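Local coordinates for protein 11S globulin isoform 1 (Cocos nucifera, PDB 5WPW) that serves as a hexameric seed storage globulin of coconut, a nutrient reservoir and potential food allergen, at residues A[260-272]-A[405-416]. The protein carries 2 engineered substitutions. Sequence-based numbering, arbitrary orientation.
Sequences ADVFNPRGGRITT and LTRGDEVAIFTP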
ATOM      1  N   ALA A 260     -22.954  16.204 -10.799  1.00 24.79           N
ATOM      2  CA  ALA A 260     -22.145  16.242 -12.006  1.00 26.22           C
ATOM      3  C   ALA A 260     -20.690  16.575 -11.691  1.00 27.78           C
ATOM      4  O   ALA A 260     -20.398  17.375 -10.791  1.00 28.03           O
ATOM      5  CB  ALA A 260     -22.738  17.283 -12.980  1.00 28.43           C
ATOM      6  N   ASP A 261     -19.774  15.901 -12.412  1.00 24.70           N
ATOM      7  CA  ASP A 261     -18.367  16.267 -12.456  1.00 25.54           C
ATOM      8  C   ASP A 261     -18.035  17.190 -13.618  1.00 26.09           C
ATOM      9  O   ASP A 261     -17.074  17.957 -13.533  1.00 28.42           O
ATOM     10  CB  ASP A 261     -17.499  15.017 -12.590  1.00 24.97           C
ATOM     11  CG  ASP A 261     -17.600  14.130 -11.389  1.00 30.51           C
ATOM     12  OD1 ASP A 261     -17.235  14.579 -10.290  1.00 32.57           O
ATOM     13  OD2 ASP A 261     -18.075  12.996 -11.541  1.00 34.32           O
ATOM     14  N   VAL A 262     -18.782  17.093 -14.714  1.00 24.52           N
ATOM     15  CA  VAL A 262     -18.591  17.930 -15.897  1.00 25.46           C
ATOM     16  C   VAL A 262     -19.961  18.459 -16.269  1.00 25.12           C
ATOM     17  O   VAL A 262     -20.926  17.696 -16.274  1.00 25.05           O
ATOM     18  CB  VAL A 262     -17.998  17.131 -17.069  1.00 25.66           C
ATOM     19  CG1 VAL A 262     -17.831  18.013 -18.272  1.00 31.13           C
ATOM     20  CG2 VAL A 262     -16.662  16.458 -16.657  1.00 27.36           C
ATOM     21  N   PHE A 263     -20.065  19.760 -16.548  1.00 26.11           N
ATOM     22  CA  PHE A 263     -21.385  20.309 -16.813  1.00 26.99           C
ATOM     23  C   PHE A 263     -21.270  21.519 -17.720  1.00 27.72           C
ATOM     24  O   PHE A 263     -20.466  22.411 -17.446  1.00 26.34           O
ATOM     25  CB  PHE A 263     -22.097  20.719 -15.531  1.00 25.62           C
ATOM     26  CG  PHE A 263     -23.331  21.551 -15.768  1.00 29.73           C
ATOM     27  CD1 PHE A 263     -24.411  21.035 -16.462  1.00 31.34           C
ATOM     28  CD2 PHE A 263     -23.396  22.862 -15.310  1.00 33.82           C
ATOM     29  CE1 PHE A 263     -25.543  21.800 -16.680  1.00 35.18           C
ATOM     30  CE2 PHE A 263     -24.516  23.634 -15.530  1.00 34.26           C
ATOM     31  CZ  PHE A 263     -25.594  23.105 -16.207  1.00 34.80           C
ATOM     32  N   ASN A 264     -22.090  21.535 -18.771  1.00 29.51           N
ATOM     33  CA  ASN A 264     -22.284  22.710 -19.627  1.00 29.32           C
ATOM     34  C   ASN A 264     -23.787  22.901 -19.783  1.00 31.60           C
ATOM     35  O   ASN A 264     -24.470  21.988 -20.292  1.00 31.35           O
ATOM     36  CB  ASN A 264     -21.582  22.500 -20.973  1.00 32.34           C
ATOM     37  CG  ASN A 264     -21.766  23.661 -21.930  1.00 37.95           C
ATOM     38  OD1 ASN A 264     -22.851  24.236 -22.033  1.00 34.20           O
ATOM     39  ND2 ASN A 264     -20.713  23.995 -22.651  1.00 40.77           N
ATOM     40  N   PRO A 265     -24.345  24.060 -19.403  1.00 35.31           N
ATOM     41  CA  PRO A 265     -25.820  24.193 -19.373  1.00 37.44           C
ATOM     42  C   PRO A 265     -26.507  23.968 -20.705  1.00 34.46           C
ATOM     43  O   PRO A 265     -27.706  23.660 -20.711  1.00 38.44           O
ATOM     44  CB  PRO A 265     -26.041  25.627 -18.863  1.00 36.16           C
ATOM     45  CG  PRO A 265     -24.793  26.337 -19.168  1.00 38.58           C
ATOM     46  CD  PRO A 265     -23.686  25.315 -19.029  1.00 33.87           C
ATOM     47  N   ARG A 266     -25.813  24.099 -21.834  1.00 34.26           N
ATOM     48  CA  ARG A 266     -26.425  23.786 -23.116  1.00 36.86           C
ATOM     49  C   ARG A 266     -25.874  22.513 -23.749  1.00 37.49           C
ATOM     50  O   ARG A 266     -26.129  22.256 -24.927  1.00 39.46           O
ATOM     51  CB  ARG A 266     -26.282  24.974 -24.072  1.00 47.08           C
ATOM     52  CG  ARG A 266     -27.416  25.988 -23.939  1.00 47.99           C
ATOM     53  CD  ARG A 266     -28.693  25.461 -24.600  1.00 53.09           C
ATOM     54  NE  ARG A 266     -29.912  26.076 -24.076  1.00 55.30           N
ATOM     55  CZ  ARG A 266     -30.710  25.507 -23.173  1.00 59.64           C
ATOM     56  NH1 ARG A 266     -30.415  24.306 -22.684  1.00 54.85           N
ATOM     57  NH2 ARG A 266     -31.802  26.140 -22.756  1.00 57.12           N
ATOM     58  N   GLY A 267     -25.140  21.693 -23.004  1.00 33.63           N
ATOM     59  CA  GLY A 267     -24.634  20.480 -23.607  1.00 34.24           C
ATOM     60  C   GLY A 267     -24.983  19.221 -22.841  1.00 29.35           C
ATOM     61  O   GLY A 267     -25.230  18.180 -23.454  1.00 26.61           O
ATOM     62  N   GLY A 268     -24.998  19.303 -21.515  1.00 27.80           N
ATOM     63  CA  GLY A 268     -25.278  18.135 -20.698  1.00 28.56           C
ATOM     64  C   GLY A 268     -24.300  18.004 -19.547  1.00 29.10           C
ATOM     65  O   GLY A 268     -23.693  18.985 -19.096  1.00 28.51           O
ATOM     66  N   ARG A 269     -24.168  16.776 -19.037  1.00 25.52           N
ATOM     67  CA  ARG A 269     -23.372  16.565 -17.841  1.00 28.83           C
ATOM     68  C   ARG A 269     -22.792  15.154 -17.861  1.00 27.98           C
ATOM     69  O   ARG A 269     -23.297  14.267 -18.553  1.00 24.83           O
ATOM     70  CB  ARG A 269     -24.202  16.787 -16.575  1.00 28.02           C
ATOM     71  CG  ARG A 269     -25.574  16.093 -16.605  1.00 26.59           C
ATOM     72  CD  ARG A 269     -26.300  16.202 -15.292  1.00 32.91           C
ATOM     73  NE  ARG A 269     -27.681  15.716 -15.372  1.00 32.72           N
ATOM     74  CZ  ARG A 269     -28.036  14.451 -15.170  1.00 37.69           C
ATOM     75  NH1 ARG A 269     -27.111  13.538 -14.884  1.00 30.18           N
ATOM     76  NH2 ARG A 269     -29.316  14.095 -15.238  1.00 34.92           N
ATOM     77  N   ILE A 270     -21.705  14.972 -17.107  1.00 27.64           N
ATOM     78  CA  ILE A 270     -21.100  13.663 -16.866  1.00 25.88           C
ATOM     79  C   ILE A 270     -20.804  13.524 -15.384  1.00 26.56           C
ATOM     80  O   ILE A 270     -20.321  14.462 -14.741  1.00 23.44           O
ATOM     81  CB  ILE A 270     -19.799  13.456 -17.660  1.00 29.36           C
ATOM     82  CG1 ILE A 270     -19.993  13.743 -19.140  1.00 31.28           C
ATOM     83  CG2 ILE A 270     -19.264  12.039 -17.425  1.00 29.36           C
ATOM     84  CD1 ILE A 270     -18.715  13.603 -19.914  1.00 30.14           C
ATOM     85  N   THR A 271     -21.036  12.327 -14.855  1.00 25.66           N
ATOM     86  CA  THR A 271     -20.805  12.024 -13.453  1.00 21.22           C
ATOM     87  C   THR A 271     -20.063  10.701 -13.434  1.00 27.14           C
ATOM     88  O   THR A 271     -20.504   9.735 -14.059  1.00 27.75           O
ATOM     89  CB  THR A 271     -22.129  11.947 -12.680  1.00 27.84           C
ATOM     90  OG1 THR A 271     -22.832  13.180 -12.846  1.00 30.37           O
ATOM     91  CG2 THR A 271     -21.875  11.732 -11.214  1.00 25.89           C
ATOM     92  N   THR A 272     -18.904  10.690 -12.803  1.00 26.72           N
ATOM     93  CA  THR A 272     -18.027   9.533 -12.761  1.00 24.04           C
ATOM     94  C   THR A 272     -18.163   8.826 -11.420  1.00 25.09           C
ATOM     95  O   THR A 272     -18.333   9.461 -10.383  1.00 25.06           O
ATOM     96  CB  THR A 272     -16.583   9.985 -12.961  1.00 28.87           C
ATOM     97  OG1 THR A 272     -16.479  10.681 -14.215  1.00 35.00           O
ATOM     98  CG2 THR A 272     -15.597   8.793 -12.908  1.00 29.49           C
ATOM     99  N   LEU A 405      -6.917  24.486 -31.464  1.00 35.95           N
ATOM    100  CA  LEU A 405      -7.426  25.503 -30.564  1.00 34.54           C
ATOM    101  C   LEU A 405      -8.911  25.800 -30.722  1.00 34.21           C
ATOM    102  O   LEU A 405      -9.471  26.473 -29.854  1.00 34.46           O
ATOM    103  CB  LEU A 405      -6.624  26.802 -30.729  1.00 42.14           C
ATOM    104  CG  LEU A 405      -5.128  26.567 -30.475  1.00 40.90           C
ATOM    105  CD1 LEU A 405      -4.319  27.831 -30.660  1.00 41.70           C
ATOM    106  CD2 LEU A 405      -4.906  25.984 -29.082  1.00 40.08           C
ATOM    107  N   THR A 406      -9.571  25.303 -31.772  1.00 31.47           N
ATOM    108  CA  THR A 406     -10.972  25.650 -31.965  1.00 35.64           C
ATOM    109  C   THR A 406     -11.826  25.184 -30.792  1.00 37.66           C
ATOM    110  O   THR A 406     -12.690  25.925 -30.315  1.00 36.71           O
ATOM    111  CB  THR A 406     -11.508  25.074 -33.274  1.00 34.62           C
ATOM    112  OG1 THR A 406     -10.798  25.642 -34.386  1.00 37.40           O
ATOM    113  CG2 THR A 406     -12.979  25.423 -33.405  1.00 41.02           C
ATOM    114  N   ARG A 407     -11.591  23.963 -30.307  1.00 39.14           N
ATOM    115  CA  ARG A 407     -12.266  23.424 -29.129  1.00 35.19           C
ATOM    116  C   ARG A 407     -11.366  23.389 -27.901  1.00 41.31           C
ATOM    117  O   ARG A 407     -11.734  22.772 -26.889  1.00 36.01           O
ATOM    118  CB  ARG A 407     -12.763  22.007 -29.405  1.00 37.78           C
ATOM    119  CG  ARG A 407     -13.800  21.922 -30.472  1.00 37.35           C
ATOM    120  CD  ARG A 407     -15.147  22.177 -29.898  1.00 38.71           C
ATOM    121  NE  ARG A 407     -16.126  21.363 -30.587  1.00 38.77           N
ATOM    122  CZ  ARG A 407     -17.400  21.690 -30.709  1.00 41.04           C
ATOM    123  NH1 ARG A 407     -17.837  22.818 -30.179  1.00 42.94           N
ATOM    124  NH2 ARG A 407     -18.238  20.884 -31.348  1.00 46.47           N
ATOM    125  N   GLY A 408     -10.191  24.019 -27.968  1.00 39.55           N
ATOM    126  CA  GLY A 408      -9.159  23.817 -26.965  1.00 39.35           C
ATOM    127  C   GLY A 408      -9.534  24.269 -25.575  1.00 37.78           C
ATOM    128  O   GLY A 408      -8.835  23.914 -24.618  1.00 42.55           O
ATOM    129  N   ASP A 409     -10.611  25.031 -25.437  1.00 37.18           N
ATOM    130  CA  ASP A 409     -11.091  25.501 -24.149  1.00 36.36           C
ATOM    131  C   ASP A 409     -12.175  24.613 -23.561  1.00 38.81           C
ATOM    132  O   ASP A 409     -12.577  24.838 -22.415  1.00 39.59           O
ATOM    133  CB  ASP A 409     -11.660  26.917 -24.282  1.00 40.21           C
ATOM    134  CG  ASP A 409     -10.618  27.986 -24.099  1.00 48.20           C
ATOM    135  OD1 ASP A 409      -9.511  27.663 -23.620  1.00 51.85           O
ATOM    136  OD2 ASP A 409     -10.904  29.153 -24.437  1.00 52.52           O
ATOM    137  N   GLU A 410     -12.666  23.631 -24.313  1.00 34.41           N
ATOM    138  CA  GLU A 410     -13.909  22.952 -23.982  1.00 36.97           C
ATOM    139  C   GLU A 410     -13.673  21.615 -23.300  1.00 36.83           C
ATOM    140  O   GLU A 410     -12.791  20.856 -23.698  1.00 34.64           O
ATOM    141  CB  GLU A 410     -14.759  22.740 -25.233  1.00 35.70           C
ATOM    142  CG  GLU A 410     -15.639  23.942 -25.501  1.00 44.32           C
ATOM    143  CD  GLU A 410     -16.289  23.936 -26.857  1.00 42.91           C
ATOM    144  OE1 GLU A 410     -15.867  24.740 -27.707  1.00 46.11           O
ATOM    145  OE2 GLU A 410     -17.236  23.157 -27.053  1.00 45.55           O
ATOM    146  N   VAL A 411     -14.495  21.342 -22.282  1.00 36.88           N
ATOM    147  CA  VAL A 411     -14.603  20.059 -21.596  1.00 35.53           C
ATOM    148  C   VAL A 411     -15.154  19.010 -22.551  1.00 39.61           C
ATOM    149  O   VAL A 411     -15.418  19.300 -23.721  1.00 49.19           O
ATOM    150  CB  VAL A 411     -15.499  20.185 -20.347  1.00 40.91           C
ATOM    151  CG1 VAL A 411     -14.902  21.144 -19.363  1.00 37.35           C
ATOM    152  CG2 VAL A 411     -16.924  20.654 -20.740  1.00 44.09           C
ATOM    153  N   ALA A 412     -15.362  17.787 -22.060  1.00 43.58           N
ATOM    154  CA  ALA A 412     -15.733  16.684 -22.944  1.00 41.27           C
ATOM    155  C   ALA A 412     -17.111  16.855 -23.585  1.00 39.46           C
ATOM    156  O   ALA A 412     -17.381  16.215 -24.611  1.00 37.33           O
ATOM    157  CB  ALA A 412     -15.687  15.364 -22.179  1.00 42.62           C
ATOM    158  N   ILE A 413     -17.975  17.695 -23.018  1.00 39.05           N
ATOM    159  CA  ILE A 413     -19.323  17.913 -23.539  1.00 37.06           C
ATOM    160  C   ILE A 413     -19.263  19.116 -24.469  1.00 41.63           C
ATOM    161  O   ILE A 413     -19.122  20.253 -24.014  1.00 42.54           O
ATOM    162  CB  ILE A 413     -20.346  18.139 -22.416  1.00 37.86           C
ATOM    163  CG1 ILE A 413     -20.411  16.931 -21.484  1.00 35.46           C
ATOM    164  CG2 ILE A 413     -21.745  18.417 -23.009  1.00 36.16           C
ATOM    165  CD1 ILE A 413     -21.538  15.960 -21.823  1.00 36.65           C
ATOM    166  N   PHE A 414     -19.370  18.857 -25.768  1.00 40.57           N
ATOM    167  CA  PHE A 414     -19.235  19.872 -26.802  1.00 44.09           C
ATOM    168  C   PHE A 414     -20.624  20.381 -27.168  1.00 44.53           C
ATOM    169  O   PHE A 414     -21.460  19.614 -27.659  1.00 47.49           O
ATOM    170  CB  PHE A 414     -18.545  19.284 -28.031  1.00 42.41           C
ATOM    171  CG  PHE A 414     -17.061  19.135 -27.895  1.00 38.05           C
ATOM    172  CD1 PHE A 414     -16.387  19.594 -26.767  1.00 38.62           C
ATOM    173  CD2 PHE A 414     -16.329  18.531 -28.899  1.00 39.57           C
ATOM    174  CE1 PHE A 414     -15.010  19.443 -26.660  1.00 37.93           C
ATOM    175  CE2 PHE A 414     -14.948  18.379 -28.798  1.00 33.49           C
ATOM    176  CZ  PHE A 414     -14.290  18.838 -27.684  1.00 36.77           C
ATOM    177  N   THR A 415     -20.881  21.657 -26.916  1.00 48.85           N
ATOM    178  CA  THR A 415     -22.192  22.200 -27.235  1.00 45.91           C
ATOM    179  C   THR A 415     -22.333  22.374 -28.746  1.00 52.01           C
ATOM    180  O   THR A 415     -21.411  22.873 -29.402  1.00 54.04           O
ATOM    181  CB  THR A 415     -22.418  23.531 -26.525  1.00 46.62           C
ATOM    182  OG1 THR A 415     -21.221  24.321 -26.565  1.00 47.01           O
ATOM    183  CG2 THR A 415     -22.799  23.274 -25.091  1.00 44.74           C
ATOM    184  N   PRO A 416     -23.485  21.991 -29.325  1.00 53.43           N
ATOM    185  CA  PRO A 416     -23.798  21.915 -30.763  1.00 54.55           C
ATOM    186  C   PRO A 416     -23.338  23.122 -31.588  1.00 57.23           C
ATOM    187  O   PRO A 416     -23.496  24.258 -31.145  1.00 56.66           O
ATOM    188  CB  PRO A 416     -25.340  21.815 -30.786  1.00 49.18           C
ATOM    189  CG  PRO A 416     -25.801  22.143 -29.392  1.00 46.12           C
ATOM    190  CD  PRO A 416     -24.678  21.715 -28.501  1.00 51.99           C
TER
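Ile413 drives its side chain against the hairpin 260-272, meeting Val262 and Ile270 of its two arms and the backbone at Gly267 and Gly268 in the turn between them. Its CG2, anti to the backbone N, reaches the turn and sits directly on the backbone there, 3.3 Å from Gly267 C. CG1, anti to the carbonyl carbon (chi1 -60°), carries CD1 to Ile270; the two isoleucine side chains run past each other in opposite senses, CD1 coming 3.8 Å from Ile270 CG1.

Thr415 is the second probe. Its CG2 methyl lies across the amide of Asn264, almost equally far from OD1 (3.2 Å) and ND2 (3.3 Å), and the same methyl covers Gly267 N. That amide is not loose: Asn264 OD1 takes Arg266 N at 3.0 Å in its carbonyl plane, an Asx turn. The backbone of the turn is held separately, by Asn264 O receiving the N-H groups of both Gly267 and Gly268, a classic beta bulge. The methyl therefore packs on a turn already braced from within. Close by, Ile413 O is buried with no partner in the model, 4.3 Å from Asn264 ND2. Farther down, Val262 CG1, anti to its backbone N (chi1 179°), slides past Val411 with 3.7 Å to CG2.

The contact is plain packing in the C-terminal cupin domain, joining the two sheets of the domain. Strand 262-264 is the outermost strand of one; strand 268-273 lies between it and strand 287-293, antiparallel to both, and Leu293 also touches Ile413. Strand 413-414 pairs with strand 298-304 of the other, where Phe414 packs on Met298 and Ser300. Gln84 of a neighbouring subunit accepts a hydrogen bond from Val411 N, and Lys106 of that subunit forms a salt bridge with Asp261.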